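Local atomic coordinates of Rab GDP-dissociation inhibitor (Saccharomyces cerevisiae, PDB entry 2BCG), a protein that regulates Rab GTPases of the yeast secretory pathway by inhibiting their release of GDP, and extracts GDP-bound Ypt7 from vacuolar membranes. Residues G307-R312 with D373-E378; A364-I369 with K384-I389; D13-G18 with E278-K283; T22-S27 with V37-K42. All blocks are in the same frame, centred on the assembly; numbering follows the deposited sequence.

Contact 1 of 4, residues G307-R312 with D373-E378; sequences GQRVIR and DKPHIE
Ile311 N donates to Thr368 O, a backbone hydrogen bond that pairs this strand with its neighbour; the Ile311 side chain turns to Pro375 and His376. The meeting itself is apolar. With CG1 of Ile311 anti to the backbone N (chi1 -179°) and the chain carried on in extended form, CD1 becomes the touching atom: it comes 3.6 Å from His376 CD2, and Pro375 CB lies 3.9 Å from the same Ile311 CD1. The isoleucine runs roughly at right angles to both partners. Strand 303-317 sits between strands 362-369 and 391-402 of a mixed sheet, and the weakly bonded helical turn 375-378 belongs to the connection that carries the chain across it from one neighbour to the other. Nearer the surface, Arg309 bends at chi3 (-54°), which brings NH2 to 4.1 Å from Pro375 CG. The same Arg309 NH2 stays 6.7 Å from Asp373 OD1, too far for a salt bridge, although the opposite charges may attract weakly. Glu378 is engaged elsewhere: its carboxylate forms a salt bridge with Arg341 and accepts hydrogen bonds from the backbone N of Glu371 and from Thr372 OG1.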
loop_
_atom_site.group_PDB
_atom_site.type_symbol
_atom_site.label_atom_id
_atom_site.label_comp_id
_atom_site.label_asym_id
_atom_site.label_seq_id
_atom_site.Cartn_x
_atom_site.Cartn_y
_atom_site.Cartn_z
ATOM N N GLY A 307 23.422 -6.908 -10.415
ATOM C CA GLY A 307 24.445 -7.834 -9.913
ATOM C C GLY A 307 24.209 -8.294 -8.477
ATOM O O GLY A 307 25.089 -8.918 -7.855
ATOM N N GLN A 308 23.020 -8.004 -7.957
ATOM C CA GLN A 308 22.652 -8.424 -6.601
ATOM C C GLN A 308 21.415 -9.304 -6.598
ATOM O O GLN A 308 20.477 -9.099 -7.350
ATOM C CB GLN A 308 22.370 -7.211 -5.736
ATOM C CG GLN A 308 23.524 -6.256 -5.587
ATOM C CD GLN A 308 23.087 -4.964 -4.976
ATOM O OE1 GLN A 308 23.456 -4.661 -3.849
ATOM N NE2 GLN A 308 22.273 -4.185 -5.714
ATOM N N ARG A 309 21.434 -10.306 -5.726
ATOM C CA ARG A 309 20.276 -11.144 -5.515
ATOM C C ARG A 309 19.927 -11.011 -4.040
ATOM O O ARG A 309 20.814 -11.018 -3.177
ATOM C CB ARG A 309 20.591 -12.623 -5.767
ATOM C CG ARG A 309 20.766 -12.999 -7.231
ATOM C CD ARG A 309 20.747 -14.520 -7.396
ATOM N NE ARG A 309 21.726 -15.210 -6.541
ATOM C CZ ARG A 309 21.575 -16.445 -6.045
ATOM N NH1 ARG A 309 20.457 -17.127 -6.265
ATOM N NH2 ARG A 309 22.542 -16.987 -5.312
ATOM N N VAL A 310 18.634 -10.904 -3.768
ATOM C CA VAL A 310 18.169 -10.741 -2.397
ATOM C C VAL A 310 17.427 -11.990 -1.980
ATOM O O VAL A 310 16.504 -12.426 -2.668
ATOM C CB VAL A 310 17.207 -9.527 -2.295
ATOM C CG1 VAL A 310 16.817 -9.264 -0.835
ATOM C CG2 VAL A 310 17.847 -8.271 -2.877
ATOM N N ILE A 311 17.808 -12.559 -0.832
ATOM C CA ILE A 311 17.027 -13.684 -0.299
ATOM C C ILE A 311 16.018 -13.099 0.683
ATOM O O ILE A 311 16.383 -12.200 1.496
ATOM C CB ILE A 311 17.892 -14.787 0.359
ATOM C CG1 ILE A 311 17.021 -15.934 0.873
ATOM C CG2 ILE A 311 18.812 -14.210 1.423
ATOM C CD1 ILE A 311 17.790 -17.215 1.194
ATOM N N ARG A 312 14.771 -13.574 0.580
ATOM C CA ARG A 312 13.710 -13.137 1.484
ATOM C C ARG A 312 13.032 -14.376 2.052
ATOM O O ARG A 312 12.528 -15.246 1.296
ATOM C CB ARG A 312 12.700 -12.234 0.766
ATOM C CG ARG A 312 13.359 -10.929 0.262
ATOM C CD ARG A 312 12.453 -10.071 -0.561
ATOM N NE ARG A 312 13.046 -8.757 -0.858
ATOM C CZ ARG A 312 13.242 -8.250 -2.086
ATOM N NH1 ARG A 312 12.886 -8.916 -3.167
ATOM N NH2 ARG A 312 13.745 -7.022 -2.219
ATOM N N ASP A 373 27.603 -18.974 -1.236
ATOM C CA ASP A 373 27.066 -19.973 -2.135
ATOM C C ASP A 373 25.980 -20.804 -1.494
ATOM O O ASP A 373 25.402 -21.676 -2.140
ATOM C CB ASP A 373 28.207 -20.836 -2.665
ATOM C CG ASP A 373 29.232 -20.009 -3.449
ATOM O OD1 ASP A 373 28.834 -19.166 -4.293
ATOM O OD2 ASP A 373 30.443 -20.184 -3.207
ATOM N N LYS A 374 25.678 -20.521 -0.221
ATOM C CA LYS A 374 24.652 -21.246 0.497
ATOM C C LYS A 374 23.741 -20.203 1.138
ATOM O O LYS A 374 23.874 -19.917 2.338
ATOM C CB LYS A 374 25.259 -22.179 1.547
ATOM C CG LYS A 374 25.970 -23.396 0.910
ATOM C CD LYS A 374 26.499 -24.367 1.944
ATOM C CE LYS A 374 27.203 -25.531 1.259
ATOM N NZ LYS A 374 27.828 -26.449 2.271
ATOM N N PRO A 375 22.857 -19.599 0.309
ATOM C CA PRO A 375 22.041 -18.446 0.727
ATOM C C PRO A 375 21.255 -18.694 2.016
ATOM O O PRO A 375 21.242 -17.821 2.896
ATOM C CB PRO A 375 21.118 -18.213 -0.472
ATOM C CG PRO A 375 21.919 -18.715 -1.636
ATOM C CD PRO A 375 22.614 -19.935 -1.111
ATOM N N HIS A 376 20.644 -19.874 2.146
ATOM C CA HIS A 376 19.866 -20.225 3.348
ATOM C C HIS A 376 20.711 -20.148 4.624
ATOM O O HIS A 376 20.256 -19.645 5.659
ATOM C CB HIS A 376 19.216 -21.607 3.194
ATOM C CG HIS A 376 18.183 -21.681 2.106
ATOM N ND1 HIS A 376 17.322 -22.755 1.967
ATOM C CD2 HIS A 376 17.862 -20.813 1.114
ATOM C CE1 HIS A 376 16.526 -22.545 0.929
ATOM N NE2 HIS A 376 16.826 -21.371 0.400
ATOM N N ILE A 377 21.962 -20.599 4.548
ATOM C CA ILE A 377 22.868 -20.572 5.705
ATOM C C ILE A 377 23.225 -19.136 6.161
ATOM O O ILE A 377 23.453 -18.877 7.354
ATOM C CB ILE A 377 24.161 -21.405 5.436
ATOM C CG1 ILE A 377 23.819 -22.891 5.198
ATOM C CG2 ILE A 377 25.219 -21.195 6.533
ATOM C CD1 ILE A 377 22.449 -23.393 5.713
ATOM N N GLU A 378 23.255 -18.197 5.212
ATOM C CA GLU A 378 23.581 -16.805 5.524
ATOM C C GLU A 378 22.585 -16.250 6.508
ATOM O O GLU A 378 22.928 -15.363 7.308
ATOM C CB GLU A 378 23.554 -15.942 4.272
ATOM C CG GLU A 378 24.739 -16.219 3.370
ATOM C CD GLU A 378 24.684 -15.411 2.092
ATOM O OE1 GLU A 378 24.706 -16.044 1.017
ATOM O OE2 GLU A 378 24.610 -14.160 2.172
#

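Contact 2 of 4, residues A364-I369 with K384-I389; sequences AIISTI and KLLGPI
In the connection between helix 380-383 and strand 391-402, Leu386 reaches inward to the face of the mixed sheet and meets Ala364 and Ile366 of strand 362-369. The first torsion of Leu386 (chi1 -56°) sets CG beside its backbone N and anti to the carbonyl carbon, and from there both methyls are directed at the strand. They share the work unequally. CD1 of Leu386 makes two contacts, at 3.8 Å from Ala364 CB and 3.9 Å from Ile366 CD1, whereas Leu386 CD2 lies 4.0 Å from Ala364 CB and meets the alanine alone. Ile366 holds its CG1 branch extended (chi2 162°), and it and Leu386 reach toward each other tip to tip. Ala364, by contrast, presents a single methyl to the forked end of the leucine. Two residues apart, Ala364 and Ile366 emerge on the same face of the strand; Ile365, between them, points away and packs on Pro88. Beyond Leu386 the backbone turns at Gly387, and Pro388 O accepts a hydrogen bond from His319 NE2. Ile366 is further packed by Ala382 and Phe383 of helix 380-383 and by Ile345 and Val347 of strand 345-351, while Ala364 rests beside Ile349 of that strand.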
loop_
_atom_site.group_PDB
_atom_site.type_symbol
_atom_site.label_atom_id
_atom_site.label_comp_id
_atom_site.label_asym_id
_atom_site.label_seq_id
_atom_site.Cartn_x
_atom_site.Cartn_y
_atom_site.Cartn_z
ATOM N N ALA A 364 7.735 -12.694 10.321
ATOM C CA ALA A 364 9.101 -12.176 10.441
ATOM C C ALA A 364 9.744 -12.425 9.108
ATOM O O ALA A 364 9.945 -13.591 8.707
ATOM C CB ALA A 364 9.855 -12.897 11.540
ATOM N N ILE A 365 10.007 -11.344 8.386
ATOM C CA ILE A 365 10.589 -11.492 7.073
ATOM C C ILE A 365 12.053 -11.058 7.129
ATOM O O ILE A 365 12.372 -9.924 7.479
ATOM C CB ILE A 365 9.850 -10.670 6.026
ATOM C CG1 ILE A 365 8.345 -11.023 6.045
ATOM C CG2 ILE A 365 10.469 -10.953 4.662
ATOM C CD1 ILE A 365 7.530 -10.319 4.930
ATOM N N ILE A 366 12.936 -11.996 6.843
ATOM C CA ILE A 366 14.377 -11.776 6.945
ATOM C C ILE A 366 14.877 -11.530 5.528
ATOM O O ILE A 366 14.476 -12.238 4.587
ATOM C CB ILE A 366 15.096 -13.019 7.512
ATOM C CG1 ILE A 366 14.608 -13.353 8.948
ATOM C CG2 ILE A 366 16.604 -12.816 7.499
ATOM C CD1 ILE A 366 14.957 -14.787 9.337
ATOM N N SER A 367 15.774 -10.568 5.362
ATOM C CA SER A 367 16.323 -10.353 4.017
ATOM C C SER A 367 17.741 -9.842 4.050
ATOM O O SER A 367 18.150 -9.149 4.979
ATOM C CB SER A 367 15.432 -9.430 3.214
ATOM O OG SER A 367 15.499 -8.141 3.712
ATOM N N THR A 368 18.477 -10.179 2.994
ATOM C CA THR A 368 19.804 -9.622 2.812
ATOM C C THR A 368 20.216 -9.885 1.376
ATOM O O THR A 368 19.604 -10.710 0.679
ATOM C CB THR A 368 20.810 -10.269 3.799
ATOM O OG1 THR A 368 22.022 -9.494 3.843
ATOM C CG2 THR A 368 21.104 -11.729 3.393
ATOM N N ILE A 369 21.217 -9.137 0.935
ATOM C CA ILE A 369 21.870 -9.402 -0.330
ATOM C C ILE A 369 22.776 -10.636 -0.132
ATOM O O ILE A 369 23.577 -10.705 0.806
ATOM C CB ILE A 369 22.733 -8.179 -0.704
ATOM C CG1 ILE A 369 21.860 -6.956 -1.028
ATOM C CG2 ILE A 369 23.723 -8.514 -1.833
ATOM C CD1 ILE A 369 20.841 -7.169 -2.107
ATOM N N LYS A 384 18.009 -17.624 14.145
ATOM C CA LYS A 384 18.259 -17.927 15.569
ATOM C C LYS A 384 17.624 -16.901 16.520
ATOM O O LYS A 384 17.364 -17.208 17.695
ATOM C CB LYS A 384 19.747 -17.989 15.846
ATOM C CG LYS A 384 20.365 -19.330 15.577
ATOM C CD LYS A 384 21.873 -19.198 15.665
ATOM C CE LYS A 384 22.539 -20.499 16.056
ATOM N NZ LYS A 384 23.861 -20.629 15.373
ATOM N N LEU A 385 17.404 -15.673 16.037
ATOM C CA LEU A 385 16.841 -14.614 16.896
ATOM C C LEU A 385 15.342 -14.802 17.067
ATOM O O LEU A 385 14.738 -14.156 17.897
ATOM C CB LEU A 385 17.088 -13.244 16.288
ATOM C CG LEU A 385 18.546 -12.802 16.177
ATOM C CD1 LEU A 385 18.683 -11.509 15.373
ATOM C CD2 LEU A 385 19.125 -12.605 17.587
ATOM N N LEU A 386 14.725 -15.655 16.255
ATOM C CA LEU A 386 13.254 -15.689 16.230
ATOM C C LEU A 386 12.578 -16.656 17.165
ATOM O O LEU A 386 11.366 -16.603 17.306
ATOM C CB LEU A 386 12.745 -16.009 14.819
ATOM C CG LEU A 386 13.248 -15.052 13.734
ATOM C CD1 LEU A 386 12.614 -15.418 12.390
ATOM C CD2 LEU A 386 12.945 -13.581 14.041
ATOM N N GLY A 387 13.337 -17.551 17.799
ATOM C CA GLY A 387 12.695 -18.632 18.531
ATOM C C GLY A 387 12.109 -19.679 17.554
ATOM O O GLY A 387 12.407 -19.677 16.355
ATOM N N PRO A 388 11.273 -20.601 18.061
ATOM C CA PRO A 388 10.756 -21.648 17.164
ATOM C C PRO A 388 9.960 -21.073 15.984
ATOM O O PRO A 388 9.173 -20.161 16.139
ATOM C CB PRO A 388 9.870 -22.495 18.080
ATOM C CG PRO A 388 10.424 -22.266 19.465
ATOM C CD PRO A 388 10.874 -20.827 19.466
ATOM N N ILE A 389 10.165 -21.648 14.804
ATOM C CA ILE A 389 9.511 -21.129 13.581
ATOM C C ILE A 389 8.514 -22.186 13.086
ATOM O O ILE A 389 8.874 -23.378 12.949
ATOM C CB ILE A 389 10.566 -20.779 12.478
ATOM C CG1 ILE A 389 11.529 -19.662 12.943
ATOM C CG2 ILE A 389 9.848 -20.468 11.144
ATOM C CD1 ILE A 389 12.833 -19.553 12.128
#

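Contact 3 of 4, residues D13-G18 with E278-K283; sequences DVIVLG and EGVKTK
Ile15 and Leu17 point from one face of their strand toward Val280, whose two methyls are divided between them. Val280 CG2 faces the isoleucine, 4.4 Å from Ile15 CD1, while Val280 CG1 turns to the leucine, 4.5 Å from Leu17 CD1. The division follows from the first torsion of Val280 (chi1 -63°), which places CG1 beside the backbone N and CG2 between that N and the carbonyl carbon. Ile15 is extended along its CG1 branch, so its terminal methyl also reaches the backbone of the opposing strand, where Ile15 CD1 lies 4.4 Å from Gly279 CA. A side chain on Gly279 would point away from strand 14-17, and its bare CA is what the isoleucine meets. Glu278 and Gly279 together form a classic beta bulge opposite one residue of strand 267-271. The contact joins two layers of a Rossmann-like architecture: strand 14-17 is the middle strand of a five-stranded parallel sheet, and strand 276-282 is the central member of a three-stranded antiparallel sheet packed on it. The two segments do not run alongside each other as sheet partners would; their axes approach to 8.7 Å and diverge by 49°. No hydrogen bond links them, and every approach is a loose apolar one. Ile40 of strand 37-40 touches both Leu17 and Val280, while Val292 and Ala294 of strand 292-294 and Tyr298 also pack against Leu17.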
loop_
_atom_site.group_PDB
_atom_site.type_symbol
_atom_site.label_atom_id
_atom_site.label_comp_id
_atom_site.label_asym_id
_atom_site.label_seq_id
_atom_site.Cartn_x
_atom_site.Cartn_y
_atom_site.Cartn_z
ATOM N N ASP A 13 -3.069 9.197 -23.052
ATOM C CA ASP A 13 -1.803 9.936 -22.867
ATOM C C ASP A 13 -0.645 9.036 -22.406
ATOM O O ASP A 13 0.514 9.271 -22.766
ATOM C CB ASP A 13 -1.936 11.056 -21.834
ATOM C CG ASP A 13 -2.783 12.214 -22.314
ATOM O OD1 ASP A 13 -3.718 12.597 -21.597
ATOM O OD2 ASP A 13 -2.500 12.774 -23.406
ATOM N N VAL A 14 -0.953 8.042 -21.557
ATOM C CA VAL A 14 0.069 7.197 -20.990
ATOM C C VAL A 14 -0.541 5.808 -20.775
ATOM O O VAL A 14 -1.710 5.693 -20.332
ATOM C CB VAL A 14 0.497 7.738 -19.591
ATOM C CG1 VAL A 14 1.542 6.828 -18.929
ATOM C CG2 VAL A 14 0.995 9.220 -19.673
ATOM N N ILE A 15 0.225 4.784 -21.116
ATOM C CA ILE A 15 -0.072 3.398 -20.709
ATOM C C ILE A 15 0.904 2.988 -19.601
ATOM O O ILE A 15 2.090 3.250 -19.683
ATOM C CB ILE A 15 -0.012 2.447 -21.920
ATOM C CG1 ILE A 15 -1.176 2.798 -22.854
ATOM C CG2 ILE A 15 -0.068 0.971 -21.478
ATOM C CD1 ILE A 15 -1.103 2.095 -24.225
ATOM N N VAL A 16 0.370 2.373 -18.541
ATOM C CA VAL A 16 1.202 1.898 -17.430
ATOM C C VAL A 16 1.006 0.378 -17.334
ATOM O O VAL A 16 -0.136 -0.089 -17.410
ATOM C CB VAL A 16 0.821 2.604 -16.118
ATOM C CG1 VAL A 16 1.773 2.213 -14.981
ATOM C CG2 VAL A 16 0.833 4.141 -16.322
ATOM N N LEU A 17 2.113 -0.349 -17.195
ATOM C CA LEU A 17 2.111 -1.822 -17.140
ATOM C C LEU A 17 2.667 -2.306 -15.817
ATOM O O LEU A 17 3.799 -1.961 -15.427
ATOM C CB LEU A 17 2.920 -2.436 -18.280
ATOM C CG LEU A 17 2.475 -1.963 -19.676
ATOM C CD1 LEU A 17 3.388 -2.619 -20.719
ATOM C CD2 LEU A 17 1.018 -2.287 -19.934
ATOM N N GLY A 18 1.849 -3.123 -15.153
ATOM C CA GLY A 18 2.150 -3.620 -13.814
ATOM C C GLY A 18 1.629 -2.709 -12.730
ATOM O O GLY A 18 1.733 -1.467 -12.816
ATOM N N GLU A 278 4.541 2.737 -29.176
ATOM C CA GLU A 278 3.284 3.304 -29.645
ATOM C C GLU A 278 2.007 2.710 -29.031
ATOM O O GLU A 278 0.974 3.391 -28.982
ATOM C CB GLU A 278 3.204 3.255 -31.172
ATOM C CG GLU A 278 4.102 4.258 -31.888
ATOM C CD GLU A 278 3.882 4.256 -33.399
ATOM O OE1 GLU A 278 4.138 5.321 -34.019
ATOM O OE2 GLU A 278 3.471 3.204 -33.953
ATOM N N GLY A 279 2.092 1.464 -28.559
ATOM C CA GLY A 279 0.947 0.823 -27.895
ATOM C C GLY A 279 1.109 -0.639 -27.546
ATOM O O GLY A 279 2.211 -1.193 -27.597
ATOM N N VAL A 280 -0.009 -1.268 -27.180
ATOM C CA VAL A 280 -0.040 -2.689 -26.797
ATOM C C VAL A 280 -1.265 -3.372 -27.410
ATOM O O VAL A 280 -2.315 -2.738 -27.570
ATOM C CB VAL A 280 -0.034 -2.909 -25.245
ATOM C CG1 VAL A 280 1.253 -2.383 -24.641
ATOM C CG2 VAL A 280 -1.253 -2.296 -24.588
ATOM N N LYS A 281 -1.118 -4.659 -27.742
ATOM C CA LYS A 281 -2.239 -5.489 -28.171
ATOM C C LYS A 281 -2.592 -6.455 -27.046
ATOM O O LYS A 281 -1.717 -7.096 -26.444
ATOM C CB LYS A 281 -1.862 -6.265 -29.438
ATOM C CG LYS A 281 -2.971 -7.124 -30.063
ATOM C CD LYS A 281 -2.447 -7.858 -31.323
ATOM C CE LYS A 281 -3.490 -8.761 -31.975
ATOM N NZ LYS A 281 -2.986 -9.256 -33.314
ATOM N N THR A 282 -3.890 -6.546 -26.766
ATOM C CA THR A 282 -4.398 -7.407 -25.721
ATOM C C THR A 282 -5.633 -8.138 -26.244
ATOM O O THR A 282 -6.121 -7.814 -27.332
ATOM C CB THR A 282 -4.804 -6.564 -24.484
ATOM O OG1 THR A 282 -6.007 -5.866 -24.790
ATOM C CG2 THR A 282 -3.714 -5.538 -24.060
ATOM N N LYS A 283 -6.126 -9.106 -25.458
ATOM C CA LYS A 283 -7.382 -9.817 -25.733
ATOM C C LYS A 283 -8.583 -8.886 -25.844
ATOM O O LYS A 283 -9.616 -9.263 -26.398
ATOM C CB LYS A 283 -7.646 -10.861 -24.631
ATOM C CG LYS A 283 -7.947 -10.264 -23.254
ATOM C CD LYS A 283 -8.030 -11.339 -22.178
ATOM C CE LYS A 283 -8.455 -10.728 -20.851
ATOM N NZ LYS A 283 -8.494 -11.729 -19.750
#

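Contact 4 of 4, residues T22-S27 with V37-K42; sequences TECILS and VLHIDK
Glu23 touches His39 at its base, CB lying 4.0 Å from NE2 of the imidazole, before a bend at chi2 (70°) leads the carboxylate away to a hydrogen bond with Ser414 OG. The carbonyl O of Glu23, which accepts the helical bond from Ser27 N, is also 3.7 Å from His39 CE1. Cys24 follows at the rim of the ring: its CA approaches near the ring plane, and Cys24 SG is 3.9 Å from His39 CE1. The sulfur is oblique to the ring, 58° off the normal. One turn on, Ser27 holds OG anti to its backbone N (chi1 176°), an orientation that carries OG to the strand. There Ser27 OG comes 3.3 Å from His39 ND1, at best a weak hydrogen bond, and packs 3.5 Å from Val37 CG1. The firmer partners of this hydroxyl are Ser252 OG and Tyr259 OH, and ND1 of the histidine bonds to Tyr259 OH as well. A leucine in place of His39 would probably leave Gly18 O without the NE2 bond it now has and take from Tyr259 OH one of its two partners here, the other being Ser27 OG. Helix 21-32 and strand 37-40, running nearly antiparallel, are the last two elements of the beta-alpha-beta unit begun by strand 14-17. Helix 243-254 packs on Cys24 through Pro245 and Phe248, and helix 424-438 covers Thr22, Ile25 and Leu26.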
loop_
_atom_site.group_PDB
_atom_site.type_symbol
_atom_site.label_atom_id
_atom_site.label_comp_id
_atom_site.label_asym_id
_atom_site.label_seq_id
_atom_site.Cartn_x
_atom_site.Cartn_y
_atom_site.Cartn_z
ATOM N N THR A 22 5.388 1.567 -7.369
ATOM C CA THR A 22 5.999 2.650 -8.152
ATOM C C THR A 22 5.072 3.064 -9.291
ATOM O O THR A 22 4.812 4.265 -9.477
ATOM C CB THR A 22 7.345 2.209 -8.693
ATOM O OG1 THR A 22 8.185 1.846 -7.606
ATOM C CG2 THR A 22 7.992 3.306 -9.551
ATOM N N GLU A 23 4.529 2.073 -9.998
ATOM C CA GLU A 23 3.654 2.338 -11.157
ATOM C C GLU A 23 2.332 2.939 -10.713
ATOM O O GLU A 23 1.784 3.830 -11.371
ATOM C CB GLU A 23 3.366 1.068 -11.952
ATOM C CG GLU A 23 4.474 0.663 -12.899
ATOM C CD GLU A 23 5.730 0.160 -12.212
ATOM O OE1 GLU A 23 6.833 0.336 -12.795
ATOM O OE2 GLU A 23 5.621 -0.495 -11.147
ATOM N N CYS A 24 1.765 2.405 -9.625
ATOM C CA CYS A 24 0.486 2.930 -9.158
ATOM C C CYS A 24 0.649 4.401 -8.692
ATOM O O CYS A 24 -0.221 5.206 -8.970
ATOM C CB CYS A 24 -0.111 2.068 -8.048
ATOM S SG CYS A 24 -0.607 0.437 -8.625
ATOM N N ILE A 25 1.766 4.759 -8.051
ATOM C CA ILE A 25 1.953 6.171 -7.670
ATOM C C ILE A 25 2.016 7.053 -8.897
ATOM O O ILE A 25 1.374 8.116 -8.954
ATOM C CB ILE A 25 3.200 6.388 -6.783
ATOM C CG1 ILE A 25 2.961 5.675 -5.443
ATOM C CG2 ILE A 25 3.405 7.903 -6.504
ATOM C CD1 ILE A 25 4.192 5.685 -4.492
ATOM N N LEU A 26 2.811 6.611 -9.871
ATOM C CA LEU A 26 2.950 7.396 -11.111
ATOM C C LEU A 26 1.602 7.522 -11.809
ATOM O O LEU A 26 1.239 8.624 -12.257
ATOM C CB LEU A 26 4.017 6.784 -12.004
ATOM C CG LEU A 26 5.413 6.995 -11.431
ATOM C CD1 LEU A 26 6.347 5.953 -12.009
ATOM C CD2 LEU A 26 5.843 8.435 -11.746
ATOM N N SER A 27 0.862 6.413 -11.921
ATOM C CA SER A 27 -0.459 6.439 -12.558
ATOM C C SER A 27 -1.363 7.458 -11.838
ATOM O O SER A 27 -2.039 8.294 -12.482
ATOM C CB SER A 27 -1.060 5.035 -12.537
ATOM O OG SER A 27 -2.382 5.050 -13.073
ATOM N N VAL A 37 -4.997 7.991 -18.574
ATOM C CA VAL A 37 -4.093 6.859 -18.274
ATOM C C VAL A 37 -4.815 5.517 -18.409
ATOM O O VAL A 37 -5.951 5.386 -17.953
ATOM C CB VAL A 37 -3.537 6.967 -16.816
ATOM C CG1 VAL A 37 -2.686 5.749 -16.458
ATOM C CG2 VAL A 37 -2.677 8.238 -16.700
ATOM N N LEU A 38 -4.151 4.558 -19.063
ATOM C CA LEU A 38 -4.631 3.171 -19.116
ATOM C C LEU A 38 -3.620 2.331 -18.361
ATOM O O LEU A 38 -2.442 2.371 -18.698
ATOM C CB LEU A 38 -4.716 2.642 -20.553
ATOM C CG LEU A 38 -5.121 1.156 -20.646
ATOM C CD1 LEU A 38 -6.479 0.908 -20.031
ATOM C CD2 LEU A 38 -5.132 0.741 -22.110
ATOM N N HIS A 39 -4.075 1.614 -17.325
ATOM C CA HIS A 39 -3.186 0.849 -16.428
ATOM C C HIS A 39 -3.551 -0.640 -16.523
ATOM O O HIS A 39 -4.683 -1.021 -16.207
ATOM C CB HIS A 39 -3.295 1.366 -14.991
ATOM C CG HIS A 39 -2.109 1.041 -14.136
ATOM N ND1 HIS A 39 -1.769 1.761 -13.003
ATOM C CD2 HIS A 39 -1.171 0.074 -14.264
ATOM C CE1 HIS A 39 -0.684 1.232 -12.464
ATOM N NE2 HIS A 39 -0.303 0.204 -13.206
ATOM N N ILE A 40 -2.614 -1.455 -17.002
ATOM C CA ILE A 40 -2.881 -2.871 -17.257
ATOM C C ILE A 40 -1.957 -3.728 -16.429
ATOM O O ILE A 40 -0.791 -3.365 -16.227
ATOM C CB ILE A 40 -2.658 -3.203 -18.751
ATOM C CG1 ILE A 40 -3.454 -2.254 -19.654
ATOM C CG2 ILE A 40 -2.929 -4.716 -19.085
ATOM C CD1 ILE A 40 -3.037 -2.360 -21.152
ATOM N N ASP A 41 -2.484 -4.862 -15.945
ATOM C CA ASP A 41 -1.636 -5.893 -15.324
ATOM C C ASP A 41 -1.969 -7.268 -15.922
ATOM O O ASP A 41 -3.137 -7.613 -16.084
ATOM C CB ASP A 41 -1.833 -5.894 -13.791
ATOM C CG ASP A 41 -0.629 -6.466 -13.023
ATOM O OD1 ASP A 41 -0.243 -5.876 -11.977
ATOM O OD2 ASP A 41 -0.096 -7.522 -13.444
ATOM N N LYS A 42 -0.922 -8.026 -16.250
ATOM C CA LYS A 42 -1.070 -9.429 -16.675
ATOM C C LYS A 42 -1.568 -10.322 -15.532
ATOM O O LYS A 42 -2.153 -11.389 -15.775
ATOM C CB LYS A 42 0.235 -9.962 -17.293
ATOM C CG LYS A 42 1.467 -9.891 -16.382
ATOM C CD LYS A 42 2.783 -9.946 -17.167
ATOM C CE LYS A 42 3.964 -9.504 -16.313
ATOM N NZ LYS A 42 5.175 -9.131 -17.114
#

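How the contacts relate
The four contacts form two pairs about two different sheets. Contacts 1 and 2, with centres 13 Å apart, use adjacent strands of the mixed sheet and successive parts of the crossover above it; contact 2 is buried and wholly apolar, whereas contact 1 runs out to the surface and ends among charged groups. Contacts 3 and 4, with centres 10 Å apart, are both buried and share the parallel sheet, meeting where the end of strand 14-17 joins His39. Contact 3 is loose hydrocarbon packing, while contact 4 packs helix against strand around a histidine whose firm hydrogen bonds go beyond its two segments. Contacts 2 and 3, about 40 Å apart between centres, lie on opposite sides of the chain's centre.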